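Local coordinates for putative uncharacterized protein PH0242 (Pyrococcus horikoshii, PDB 3VU1) that is the C-terminal globular domain of AglB, an archaeal member of the oligosaccharyltransferase family, and carries a bound calcium ion, at residues 386-400 against 462-476. Residues are numbered along the deposited sequence; the frame is centred on the assembly and turned at random.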
ATOM      1  N   THR A 386     -25.588   7.671   2.955  1.00 50.59           N
ATOM      2  CA  THR A 386     -26.473   7.641   1.822  1.00 52.35           C
ATOM      3  C   THR A 386     -25.635   7.277   0.606  1.00 51.26           C
ATOM      4  O   THR A 386     -24.739   8.009   0.202  1.00 54.75           O
ATOM      5  CB  THR A 386     -27.232   8.970   1.698  1.00 51.95           C
ATOM      6  OG1 THR A 386     -28.098   9.065   2.833  1.00 53.27           O
ATOM      7  CG2 THR A 386     -28.053   9.062   0.381  1.00 44.50           C
ATOM      8  N   ALA A 387     -25.920   6.111   0.049  1.00 52.37           N
ATOM      9  CA  ALA A 387     -25.108   5.555  -1.021  1.00 51.67           C
ATOM     10  C   ALA A 387     -25.828   5.529  -2.355  1.00 48.52           C
ATOM     11  O   ALA A 387     -27.043   5.534  -2.418  1.00 49.34           O
ATOM     12  CB  ALA A 387     -24.654   4.148  -0.651  1.00 53.36           C
ATOM     13  N   ASP A 388     -25.038   5.536  -3.413  1.00 48.78           N
ATOM     14  CA  ASP A 388     -25.459   5.126  -4.728  1.00 53.04           C
ATOM     15  C   ASP A 388     -24.875   3.724  -4.956  1.00 57.59           C
ATOM     16  O   ASP A 388     -23.789   3.407  -4.438  1.00 57.33           O
ATOM     17  CB  ASP A 388     -24.940   6.116  -5.767  1.00 55.37           C
ATOM     18  CG  ASP A 388     -25.591   7.493  -5.642  1.00 59.55           C
ATOM     19  OD1 ASP A 388     -25.146   8.421  -6.361  1.00 58.06           O
ATOM     20  OD2 ASP A 388     -26.543   7.644  -4.826  1.00 62.39           O
ATOM     21  N   LEU A 389     -25.605   2.876  -5.685  1.00 55.74           N
ATOM     22  CA  LEU A 389     -25.128   1.527  -5.989  1.00 49.73           C
ATOM     23  C   LEU A 389     -24.777   1.412  -7.462  1.00 46.64           C
ATOM     24  O   LEU A 389     -25.615   1.689  -8.303  1.00 51.09           O
ATOM     25  CB  LEU A 389     -26.183   0.500  -5.611  1.00 48.45           C
ATOM     26  CG  LEU A 389     -26.003  -0.956  -6.065  1.00 52.42           C
ATOM     27  CD1 LEU A 389     -24.692  -1.569  -5.572  1.00 48.23           C
ATOM     28  CD2 LEU A 389     -27.219  -1.802  -5.668  1.00 47.53           C
ATOM     29  N   TYR A 390     -23.550   1.015  -7.779  1.00 40.95           N
ATOM     30  CA  TYR A 390     -23.170   0.843  -9.176  1.00 42.00           C
ATOM     31  C   TYR A 390     -22.795  -0.593  -9.484  1.00 43.61           C
ATOM     32  O   TYR A 390     -22.556  -1.402  -8.573  1.00 42.49           O
ATOM     33  CB  TYR A 390     -21.954   1.703  -9.544  1.00 41.70           C
ATOM     34  CG  TYR A 390     -22.156   3.188  -9.519  1.00 43.57           C
ATOM     35  CD1 TYR A 390     -22.208   3.887  -8.307  1.00 43.57           C
ATOM     36  CD2 TYR A 390     -22.260   3.908 -10.703  1.00 40.19           C
ATOM     37  CE1 TYR A 390     -22.377   5.258  -8.285  1.00 43.15           C
ATOM     38  CE2 TYR A 390     -22.435   5.274 -10.682  1.00 41.41           C
ATOM     39  CZ  TYR A 390     -22.492   5.941  -9.478  1.00 42.40           C
ATOM     40  OH  TYR A 390     -22.668   7.302  -9.464  1.00 43.68           O
ATOM     41  N   LEU A 391     -22.714  -0.890 -10.777  1.00 41.22           N
ATOM     42  CA  LEU A 391     -22.006  -2.068 -11.214  1.00 42.59           C
ATOM     43  C   LEU A 391     -20.684  -1.558 -11.735  1.00 44.16           C
ATOM     44  O   LEU A 391     -20.654  -0.639 -12.572  1.00 44.99           O
ATOM     45  CB  LEU A 391     -22.760  -2.839 -12.304  1.00 41.62           C
ATOM     46  CG  LEU A 391     -24.072  -3.576 -11.964  1.00 44.92           C
ATOM     47  CD1 LEU A 391     -24.438  -4.456 -13.157  1.00 45.93           C
ATOM     48  CD2 LEU A 391     -24.011  -4.410 -10.684  1.00 40.27           C
ATOM     49  N   ARG A 392     -19.603  -2.154 -11.227  1.00 41.90           N
ATOM     50  CA  ARG A 392     -18.255  -1.706 -11.525  1.00 41.78           C
ATOM     51  C   ARG A 392     -17.470  -2.803 -12.187  1.00 39.84           C
ATOM     52  O   ARG A 392     -17.504  -3.943 -11.741  1.00 40.60           O
ATOM     53  CB  ARG A 392     -17.513  -1.247 -10.250  1.00 38.41           C
ATOM     54  CG  ARG A 392     -16.299  -0.373 -10.568  1.00 39.21           C
ATOM     55  CD  ARG A 392     -15.396  -0.176  -9.371  1.00 39.45           C
ATOM     56  NE  ARG A 392     -15.001  -1.460  -8.797  1.00 39.06           N
ATOM     57  CZ  ARG A 392     -14.607  -1.642  -7.541  1.00 35.52           C
ATOM     58  NH1 ARG A 392     -14.546  -0.626  -6.683  1.00 34.91           N
ATOM     59  NH2 ARG A 392     -14.303  -2.853  -7.142  1.00 34.10           N
ATOM     60  N   ALA A 393     -16.746  -2.452 -13.241  1.00 37.99           N
ATOM     61  CA  ALA A 393     -15.848  -3.413 -13.871  1.00 39.94           C
ATOM     62  C   ALA A 393     -14.407  -3.195 -13.418  1.00 38.88           C
ATOM     63  O   ALA A 393     -13.989  -2.036 -13.196  1.00 34.20           O
ATOM     64  CB  ALA A 393     -15.942  -3.327 -15.396  1.00 39.48           C
ATOM     65  N   THR A 394     -13.664  -4.306 -13.289  1.00 36.10           N
ATOM     66  CA  THR A 394     -12.233  -4.247 -13.026  1.00 36.08           C
ATOM     67  C   THR A 394     -11.559  -5.216 -13.974  1.00 37.98           C
ATOM     68  O   THR A 394     -11.862  -6.408 -13.953  1.00 37.58           O
ATOM     69  CB  THR A 394     -11.864  -4.615 -11.564  1.00 37.32           C
ATOM     70  OG1 THR A 394     -12.579  -3.786 -10.646  1.00 39.51           O
ATOM     71  CG2 THR A 394     -10.386  -4.397 -11.299  1.00 36.23           C
ATOM     72  N   PHE A 395     -10.659  -4.690 -14.805  1.00 37.46           N
ATOM     73  CA  PHE A 395      -9.791  -5.499 -15.655  1.00 39.22           C
ATOM     74  C   PHE A 395      -8.370  -5.499 -15.100  1.00 41.82           C
ATOM     75  O   PHE A 395      -7.716  -4.447 -15.009  1.00 42.91           O
ATOM     76  CB  PHE A 395      -9.723  -4.911 -17.070  1.00 41.18           C
ATOM     77  CG  PHE A 395     -10.941  -5.156 -17.903  1.00 41.07           C
ATOM     78  CD1 PHE A 395     -10.878  -6.018 -18.993  1.00 42.52           C
ATOM     79  CD2 PHE A 395     -12.138  -4.508 -17.627  1.00 40.52           C
ATOM     80  CE1 PHE A 395     -11.993  -6.242 -19.784  1.00 41.73           C
ATOM     81  CE2 PHE A 395     -13.262  -4.736 -18.411  1.00 44.57           C
ATOM     82  CZ  PHE A 395     -13.189  -5.605 -19.486  1.00 43.64           C
ATOM     83  N   ILE A 396      -7.885  -6.669 -14.722  1.00 40.75           N
ATOM     84  CA  ILE A 396      -6.483  -6.798 -14.378  1.00 37.80           C
ATOM     85  C   ILE A 396      -5.852  -7.524 -15.545  1.00 38.84           C
ATOM     86  O   ILE A 396      -6.301  -8.634 -15.922  1.00 39.20           O
ATOM     87  CB  ILE A 396      -6.260  -7.582 -13.073  1.00 34.25           C
ATOM     88  CG1 ILE A 396      -6.605  -6.698 -11.876  1.00 35.32           C
ATOM     89  CG2 ILE A 396      -4.809  -8.026 -12.982  1.00 32.24           C
ATOM     90  CD1 ILE A 396      -6.760  -7.439 -10.551  1.00 36.37           C
ATOM     91  N   TYR A 397      -4.826  -6.906 -16.121  1.00 35.53           N
ATOM     92  CA  TYR A 397      -4.140  -7.510 -17.255  1.00 36.12           C
ATOM     93  C   TYR A 397      -2.640  -7.221 -17.299  1.00 37.11           C
ATOM     94  O   TYR A 397      -2.139  -6.372 -16.553  1.00 37.72           O
ATOM     95  CB  TYR A 397      -4.798  -7.048 -18.549  1.00 35.37           C
ATOM     96  CG  TYR A 397      -4.845  -5.539 -18.730  1.00 34.07           C
ATOM     97  CD1 TYR A 397      -3.893  -4.889 -19.523  1.00 33.94           C
ATOM     98  CD2 TYR A 397      -5.841  -4.772 -18.132  1.00 31.94           C
ATOM     99  CE1 TYR A 397      -3.929  -3.523 -19.724  1.00 32.62           C
ATOM    100  CE2 TYR A 397      -5.890  -3.402 -18.330  1.00 32.82           C
ATOM    101  CZ  TYR A 397      -4.926  -2.782 -19.126  1.00 33.84           C
ATOM    102  OH  TYR A 397      -4.958  -1.426 -19.346  1.00 31.17           O
ATOM    103  N   LEU A 398      -1.938  -7.941 -18.171  1.00 36.28           N
ATOM    104  CA  LEU A 398      -0.500  -7.786 -18.351  1.00 37.21           C
ATOM    105  C   LEU A 398      -0.163  -7.206 -19.725  1.00 40.69           C
ATOM    106  O   LEU A 398      -0.859  -7.476 -20.714  1.00 46.50           O
ATOM    107  CB  LEU A 398       0.203  -9.130 -18.176  1.00 33.27           C
ATOM    108  CG  LEU A 398      -0.076  -9.904 -16.889  1.00 34.57           C
ATOM    109  CD1 LEU A 398       0.876 -11.096 -16.751  1.00 33.72           C
ATOM    110  CD2 LEU A 398      -0.015  -8.995 -15.663  1.00 32.62           C
ATOM    111  N   VAL A 399       0.898  -6.413 -19.797  1.00 39.13           N
ATOM    112  CA  VAL A 399       1.399  -5.965 -21.091  1.00 38.97           C
ATOM    113  C   VAL A 399       2.883  -6.279 -21.199  1.00 39.17           C
ATOM    114  O   VAL A 399       3.692  -5.757 -20.436  1.00 37.99           O
ATOM    115  CB  VAL A 399       1.136  -4.468 -21.376  1.00 37.80           C
ATOM    116  CG1 VAL A 399       1.687  -4.095 -22.753  1.00 33.84           C
ATOM    117  CG2 VAL A 399      -0.357  -4.157 -21.296  1.00 35.38           C
ATOM    118  N   ARG A 400       3.225  -7.149 -22.146  1.00 40.44           N
ATOM    119  CA  ARG A 400       4.591  -7.597 -22.282  1.00 41.80           C
ATOM    120  C   ARG A 400       5.468  -6.404 -22.576  1.00 41.62           C
ATOM    121  O   ARG A 400       5.106  -5.526 -23.369  1.00 41.60           O
ATOM    122  CB  ARG A 400       4.736  -8.647 -23.387  1.00 44.00           C
ATOM    123  CG  ARG A 400       6.008  -9.494 -23.269  1.00 44.34           C
ATOM    124  CD  ARG A 400       6.671  -9.788 -24.602  1.00 46.06           C
ATOM    125  NE  ARG A 400       5.661 -10.070 -25.596  1.00 53.31           N
ATOM    126  CZ  ARG A 400       5.783  -9.853 -26.898  1.00 55.06           C
ATOM    127  NH1 ARG A 400       6.910  -9.372 -27.407  1.00 54.01           N
ATOM    128  NH2 ARG A 400       4.757 -10.146 -27.690  1.00 58.92           N
ATOM    129  N   ASP A 462      -0.748  -8.867 -29.376  1.00 50.50           N
ATOM    130  CA  ASP A 462      -0.306 -10.117 -28.770  1.00 52.61           C
ATOM    131  C   ASP A 462       0.425  -9.879 -27.440  1.00 52.83           C
ATOM    132  O   ASP A 462       0.534 -10.795 -26.613  1.00 50.15           O
ATOM    133  CB  ASP A 462       0.537 -10.961 -29.756  1.00 61.42           C
ATOM    134  CG  ASP A 462       2.067 -10.822 -29.537  1.00 77.53           C
ATOM    135  OD1 ASP A 462       2.710 -11.830 -29.111  1.00 76.98           O
ATOM    136  OD2 ASP A 462       2.626  -9.719 -29.804  1.00 75.52           O
ATOM    137  N   LYS A 463       0.922  -8.651 -27.249  1.00 49.58           N
ATOM    138  CA  LYS A 463       1.511  -8.223 -25.981  1.00 46.61           C
ATOM    139  C   LYS A 463       0.563  -8.293 -24.760  1.00 47.04           C
ATOM    140  O   LYS A 463       1.021  -8.156 -23.629  1.00 47.00           O
ATOM    141  CB  LYS A 463       2.055  -6.819 -26.118  1.00 43.79           C
ATOM    142  CG  LYS A 463       3.443  -6.757 -26.703  1.00 46.92           C
ATOM    143  CD  LYS A 463       3.859  -5.315 -26.941  1.00 46.92           C
ATOM    144  CE  LYS A 463       4.695  -5.228 -28.212  1.00 51.58           C
ATOM    145  NZ  LYS A 463       5.546  -3.998 -28.304  1.00 56.58           N
ATOM    146  N   LEU A 464      -0.734  -8.540 -24.983  1.00 43.22           N
ATOM    147  CA  LEU A 464      -1.740  -8.506 -23.913  1.00 43.08           C
ATOM    148  C   LEU A 464      -2.118  -9.876 -23.356  1.00 45.00           C
ATOM    149  O   LEU A 464      -2.396 -10.791 -24.125  1.00 46.80           O
ATOM    150  CB  LEU A 464      -3.013  -7.807 -24.413  1.00 42.40           C
ATOM    151  CG  LEU A 464      -4.271  -7.784 -23.543  1.00 41.53           C
ATOM    152  CD1 LEU A 464      -4.207  -6.620 -22.573  1.00 41.23           C
ATOM    153  CD2 LEU A 464      -5.510  -7.647 -24.408  1.00 44.43           C
ATOM    154  N   ILE A 465      -2.140 -10.000 -22.023  1.00 42.44           N
ATOM    155  CA  ILE A 465      -2.646 -11.197 -21.344  1.00 37.94           C
ATOM    156  C   ILE A 465      -3.626 -10.715 -20.277  1.00 37.64           C
ATOM    157  O   ILE A 465      -3.240 -10.055 -19.328  1.00 41.51           O
ATOM    158  CB  ILE A 465      -1.494 -12.003 -20.684  1.00 38.74           C
ATOM    159  CG1 ILE A 465      -0.321 -12.196 -21.650  1.00 41.39           C
ATOM    160  CG2 ILE A 465      -1.961 -13.354 -20.161  1.00 36.07           C
ATOM    161  CD1 ILE A 465       0.923 -12.803 -21.020  1.00 39.81           C
ATOM    162  N   ILE A 466      -4.906 -10.996 -20.450  1.00 38.80           N
ATOM    163  CA  ILE A 466      -5.912 -10.629 -19.449  1.00 39.29           C
ATOM    164  C   ILE A 466      -5.815 -11.647 -18.327  1.00 41.60           C
ATOM    165  O   ILE A 466      -5.753 -12.837 -18.585  1.00 46.38           O
ATOM    166  CB  ILE A 466      -7.336 -10.688 -20.021  1.00 37.68           C
ATOM    167  CG1 ILE A 466      -7.452  -9.926 -21.361  1.00 39.32           C
ATOM    168  CG2 ILE A 466      -8.353 -10.254 -18.988  1.00 38.48           C
ATOM    169  CD1 ILE A 466      -7.744  -8.447 -21.300  1.00 40.16           C
ATOM    170  N   ARG A 467      -5.787 -11.199 -17.082  1.00 41.80           N
ATOM    171  CA  ARG A 467      -5.623 -12.139 -15.976  1.00 38.10           C
ATOM    172  C   ARG A 467      -6.854 -12.209 -15.084  1.00 36.07           C
ATOM    173  O   ARG A 467      -7.002 -13.144 -14.328  1.00 34.91           O
ATOM    174  CB  ARG A 467      -4.390 -11.782 -15.159  1.00 39.55           C
ATOM    175  CG  ARG A 467      -3.071 -12.109 -15.836  1.00 41.88           C
ATOM    176  CD  ARG A 467      -2.497 -13.353 -15.200  1.00 46.90           C
ATOM    177  NE  ARG A 467      -2.782 -14.540 -15.976  1.00 54.65           N
ATOM    178  CZ  ARG A 467      -1.848 -15.263 -16.588  1.00 61.95           C
ATOM    179  NH1 ARG A 467      -0.556 -14.938 -16.487  1.00 60.97           N
ATOM    180  NH2 ARG A 467      -2.201 -16.333 -17.283  1.00 66.09           N
ATOM    181  N   GLY A 468      -7.750 -11.234 -15.181  1.00 34.21           N
ATOM    182  CA  GLY A 468      -8.981 -11.278 -14.403  1.00 32.37           C
ATOM    183  C   GLY A 468      -9.896 -10.171 -14.858  1.00 33.62           C
ATOM    184  O   GLY A 468      -9.424  -9.120 -15.264  1.00 39.85           O
ATOM    185  N   ILE A 469     -11.199 -10.416 -14.818  1.00 32.89           N
ATOM    186  CA  ILE A 469     -12.217  -9.417 -15.102  1.00 33.67           C
ATOM    187  C   ILE A 469     -13.272  -9.597 -14.037  1.00 34.81           C
ATOM    188  O   ILE A 469     -13.683 -10.714 -13.775  1.00 39.26           O
ATOM    189  CB  ILE A 469     -12.860  -9.626 -16.488  1.00 33.19           C
ATOM    190  CG1 ILE A 469     -11.846  -9.314 -17.588  1.00 36.12           C
ATOM    191  CG2 ILE A 469     -14.088  -8.755 -16.650  1.00 32.62           C
ATOM    192  CD1 ILE A 469     -12.218  -9.822 -18.969  1.00 35.86           C
ATOM    193  N   ARG A 470     -13.715  -8.512 -13.418  1.00 35.58           N
ATOM    194  CA  ARG A 470     -14.717  -8.610 -12.372  1.00 36.41           C
ATOM    195  C   ARG A 470     -15.861  -7.673 -12.652  1.00 39.11           C
ATOM    196  O   ARG A 470     -15.670  -6.589 -13.236  1.00 43.29           O
ATOM    197  CB  ARG A 470     -14.118  -8.230 -11.025  1.00 38.50           C
ATOM    198  CG  ARG A 470     -12.954  -9.100 -10.655  1.00 40.31           C
ATOM    199  CD  ARG A 470     -12.532  -8.841  -9.245  1.00 43.49           C
ATOM    200  NE  ARG A 470     -11.543  -9.821  -8.847  1.00 44.79           N
ATOM    201  CZ  ARG A 470     -11.415 -10.268  -7.608  1.00 43.87           C
ATOM    202  NH1 ARG A 470     -12.219  -9.809  -6.652  1.00 39.26           N
ATOM    203  NH2 ARG A 470     -10.493 -11.178  -7.353  1.00 41.49           N
ATOM    204  N   VAL A 471     -17.045  -8.079 -12.215  1.00 36.38           N
ATOM    205  CA  VAL A 471     -18.215  -7.235 -12.299  1.00 36.46           C
ATOM    206  C   VAL A 471     -18.816  -7.283 -10.918  1.00 38.46           C
ATOM    207  O   VAL A 471     -19.221  -8.347 -10.448  1.00 40.76           O
ATOM    208  CB  VAL A 471     -19.207  -7.720 -13.372  1.00 34.07           C
ATOM    209  CG1 VAL A 471     -20.495  -6.910 -13.326  1.00 31.81           C
ATOM    210  CG2 VAL A 471     -18.551  -7.627 -14.742  1.00 33.98           C
ATOM    211  N   GLU A 472     -18.851  -6.127 -10.262  1.00 38.98           N
ATOM    212  CA  GLU A 472     -19.047  -6.094  -8.832  1.00 39.22           C
ATOM    213  C   GLU A 472     -20.000  -5.015  -8.479  1.00 39.08           C
ATOM    214  O   GLU A 472     -20.042  -3.995  -9.154  1.00 43.83           O
ATOM    215  CB  GLU A 472     -17.727  -5.817  -8.124  1.00 43.25           C
ATOM    216  CG  GLU A 472     -16.655  -6.891  -8.265  1.00 46.17           C
ATOM    217  CD  GLU A 472     -15.406  -6.534  -7.486  1.00 47.71           C
ATOM    218  OE1 GLU A 472     -15.340  -6.885  -6.297  1.00 48.10           O
ATOM    219  OE2 GLU A 472     -14.498  -5.901  -8.061  1.00 48.60           O
ATOM    220  N   PRO A 473     -20.793  -5.235  -7.427  1.00 37.57           N
ATOM    221  CA  PRO A 473     -21.617  -4.176  -6.907  1.00 39.05           C
ATOM    222  C   PRO A 473     -20.776  -3.308  -5.966  1.00 41.53           C
ATOM    223  O   PRO A 473     -19.969  -3.830  -5.205  1.00 45.76           O
ATOM    224  CB  PRO A 473     -22.693  -4.927  -6.156  1.00 36.94           C
ATOM    225  CG  PRO A 473     -21.979  -6.116  -5.646  1.00 39.41           C
ATOM    226  CD  PRO A 473     -21.058  -6.511  -6.758  1.00 37.39           C
ATOM    227  N   VAL A 474     -20.938  -1.994  -6.061  1.00 43.11           N
ATOM    228  CA  VAL A 474     -20.098  -1.044  -5.337  1.00 45.02           C
ATOM    229  C   VAL A 474     -21.011   0.068  -4.826  1.00 45.27           C
ATOM    230  O   VAL A 474     -21.812   0.630  -5.596  1.00 44.41           O
ATOM    231  CB  VAL A 474     -18.971  -0.469  -6.253  1.00 44.66           C
ATOM    232  CG1 VAL A 474     -18.265   0.711  -5.614  1.00 41.96           C
ATOM    233  CG2 VAL A 474     -17.950  -1.539  -6.588  1.00 43.10           C
ATOM    234  N   PHE A 475     -20.898   0.360  -3.529  1.00 42.34           N
ATOM    235  CA  PHE A 475     -21.667   1.425  -2.899  1.00 40.81           C
ATOM    236  C   PHE A 475     -20.816   2.667  -2.779  1.00 39.73           C
ATOM    237  O   PHE A 475     -19.808   2.638  -2.090  1.00 42.28           O
ATOM    238  CB  PHE A 475     -22.145   0.986  -1.527  1.00 38.14           C
ATOM    239  CG  PHE A 475     -23.166  -0.099  -1.573  1.00 38.11           C
ATOM    240  CD1 PHE A 475     -22.786  -1.441  -1.708  1.00 38.12           C
ATOM    241  CD2 PHE A 475     -24.528   0.209  -1.494  1.00 40.65           C
ATOM    242  CE1 PHE A 475     -23.747  -2.460  -1.750  1.00 36.64           C
ATOM    243  CE2 PHE A 475     -25.495  -0.805  -1.556  1.00 41.07           C
ATOM    244  CZ  PHE A 475     -25.100  -2.140  -1.678  1.00 38.70           C
ATOM    245  N   ILE A 476     -21.220   3.743  -3.457  1.00 39.42           N
ATOM    246  CA  ILE A 476     -20.487   5.015  -3.425  1.00 40.18           C
ATOM    247  C   ILE A 476     -21.140   6.023  -2.477  1.00 41.86           C
ATOM    248  O   ILE A 476     -22.326   6.271  -2.564  1.00 44.53           O
ATOM    249  CB  ILE A 476     -20.339   5.648  -4.825  1.00 37.48           C
ATOM    250  CG1 ILE A 476     -19.630   4.691  -5.779  1.00 35.72           C
ATOM    251  CG2 ILE A 476     -19.587   6.975  -4.744  1.00 36.31           C
ATOM    252  CD1 ILE A 476     -18.340   4.135  -5.242  1.00 36.83           C
TER
HETATM  253  O   HOH W   1     -15.082  -4.291 -10.057  1.00 41.14           O
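Arg392 and Glu472 sit as a hydrogen-bonded pair in a long antiparallel strand pair of the Peripheral 2 domain, where 386-400 and 464-476 run at 154° to each other. The Arg392 side chain starts with CB 3.7 Å from Val474 CG2. CG stands anti to the backbone N (chi1 -162°), and a bend at chi3 lays the guanidinium over the valine; Val474 CG2 lies 3.5 Å from Arg392 CZ, above the centre of one face. CD and NE pass the same methyl; NE also donates to a water. NH1 bonds to the carbonyl of Ser81, and Arg392 NH2 makes a salt bridge to Glu472 OE2 at 3.2 Å, in the guanidinium plane but from above the carboxylate, the two planes 70° apart. On the other face of the sheet, Leu389 CD1 makes a CH-pi contact over the Phe475 ring, 4.0 Å from its centroid, and Ile469 CG1 another over the Phe395 ring. A classic beta bulge at Arg467 and Gly468 shifts the register, both amides bonding to Ile396 O. Past it, Asp462 OD1 forms a salt bridge with Arg400 NH2, while Arg400 NE hydrogen-bonds to Asn406 OD1. The water accepts from Thr394 OG1 at 2.6 Å and donates to Arg392 O and Glu472 OE2.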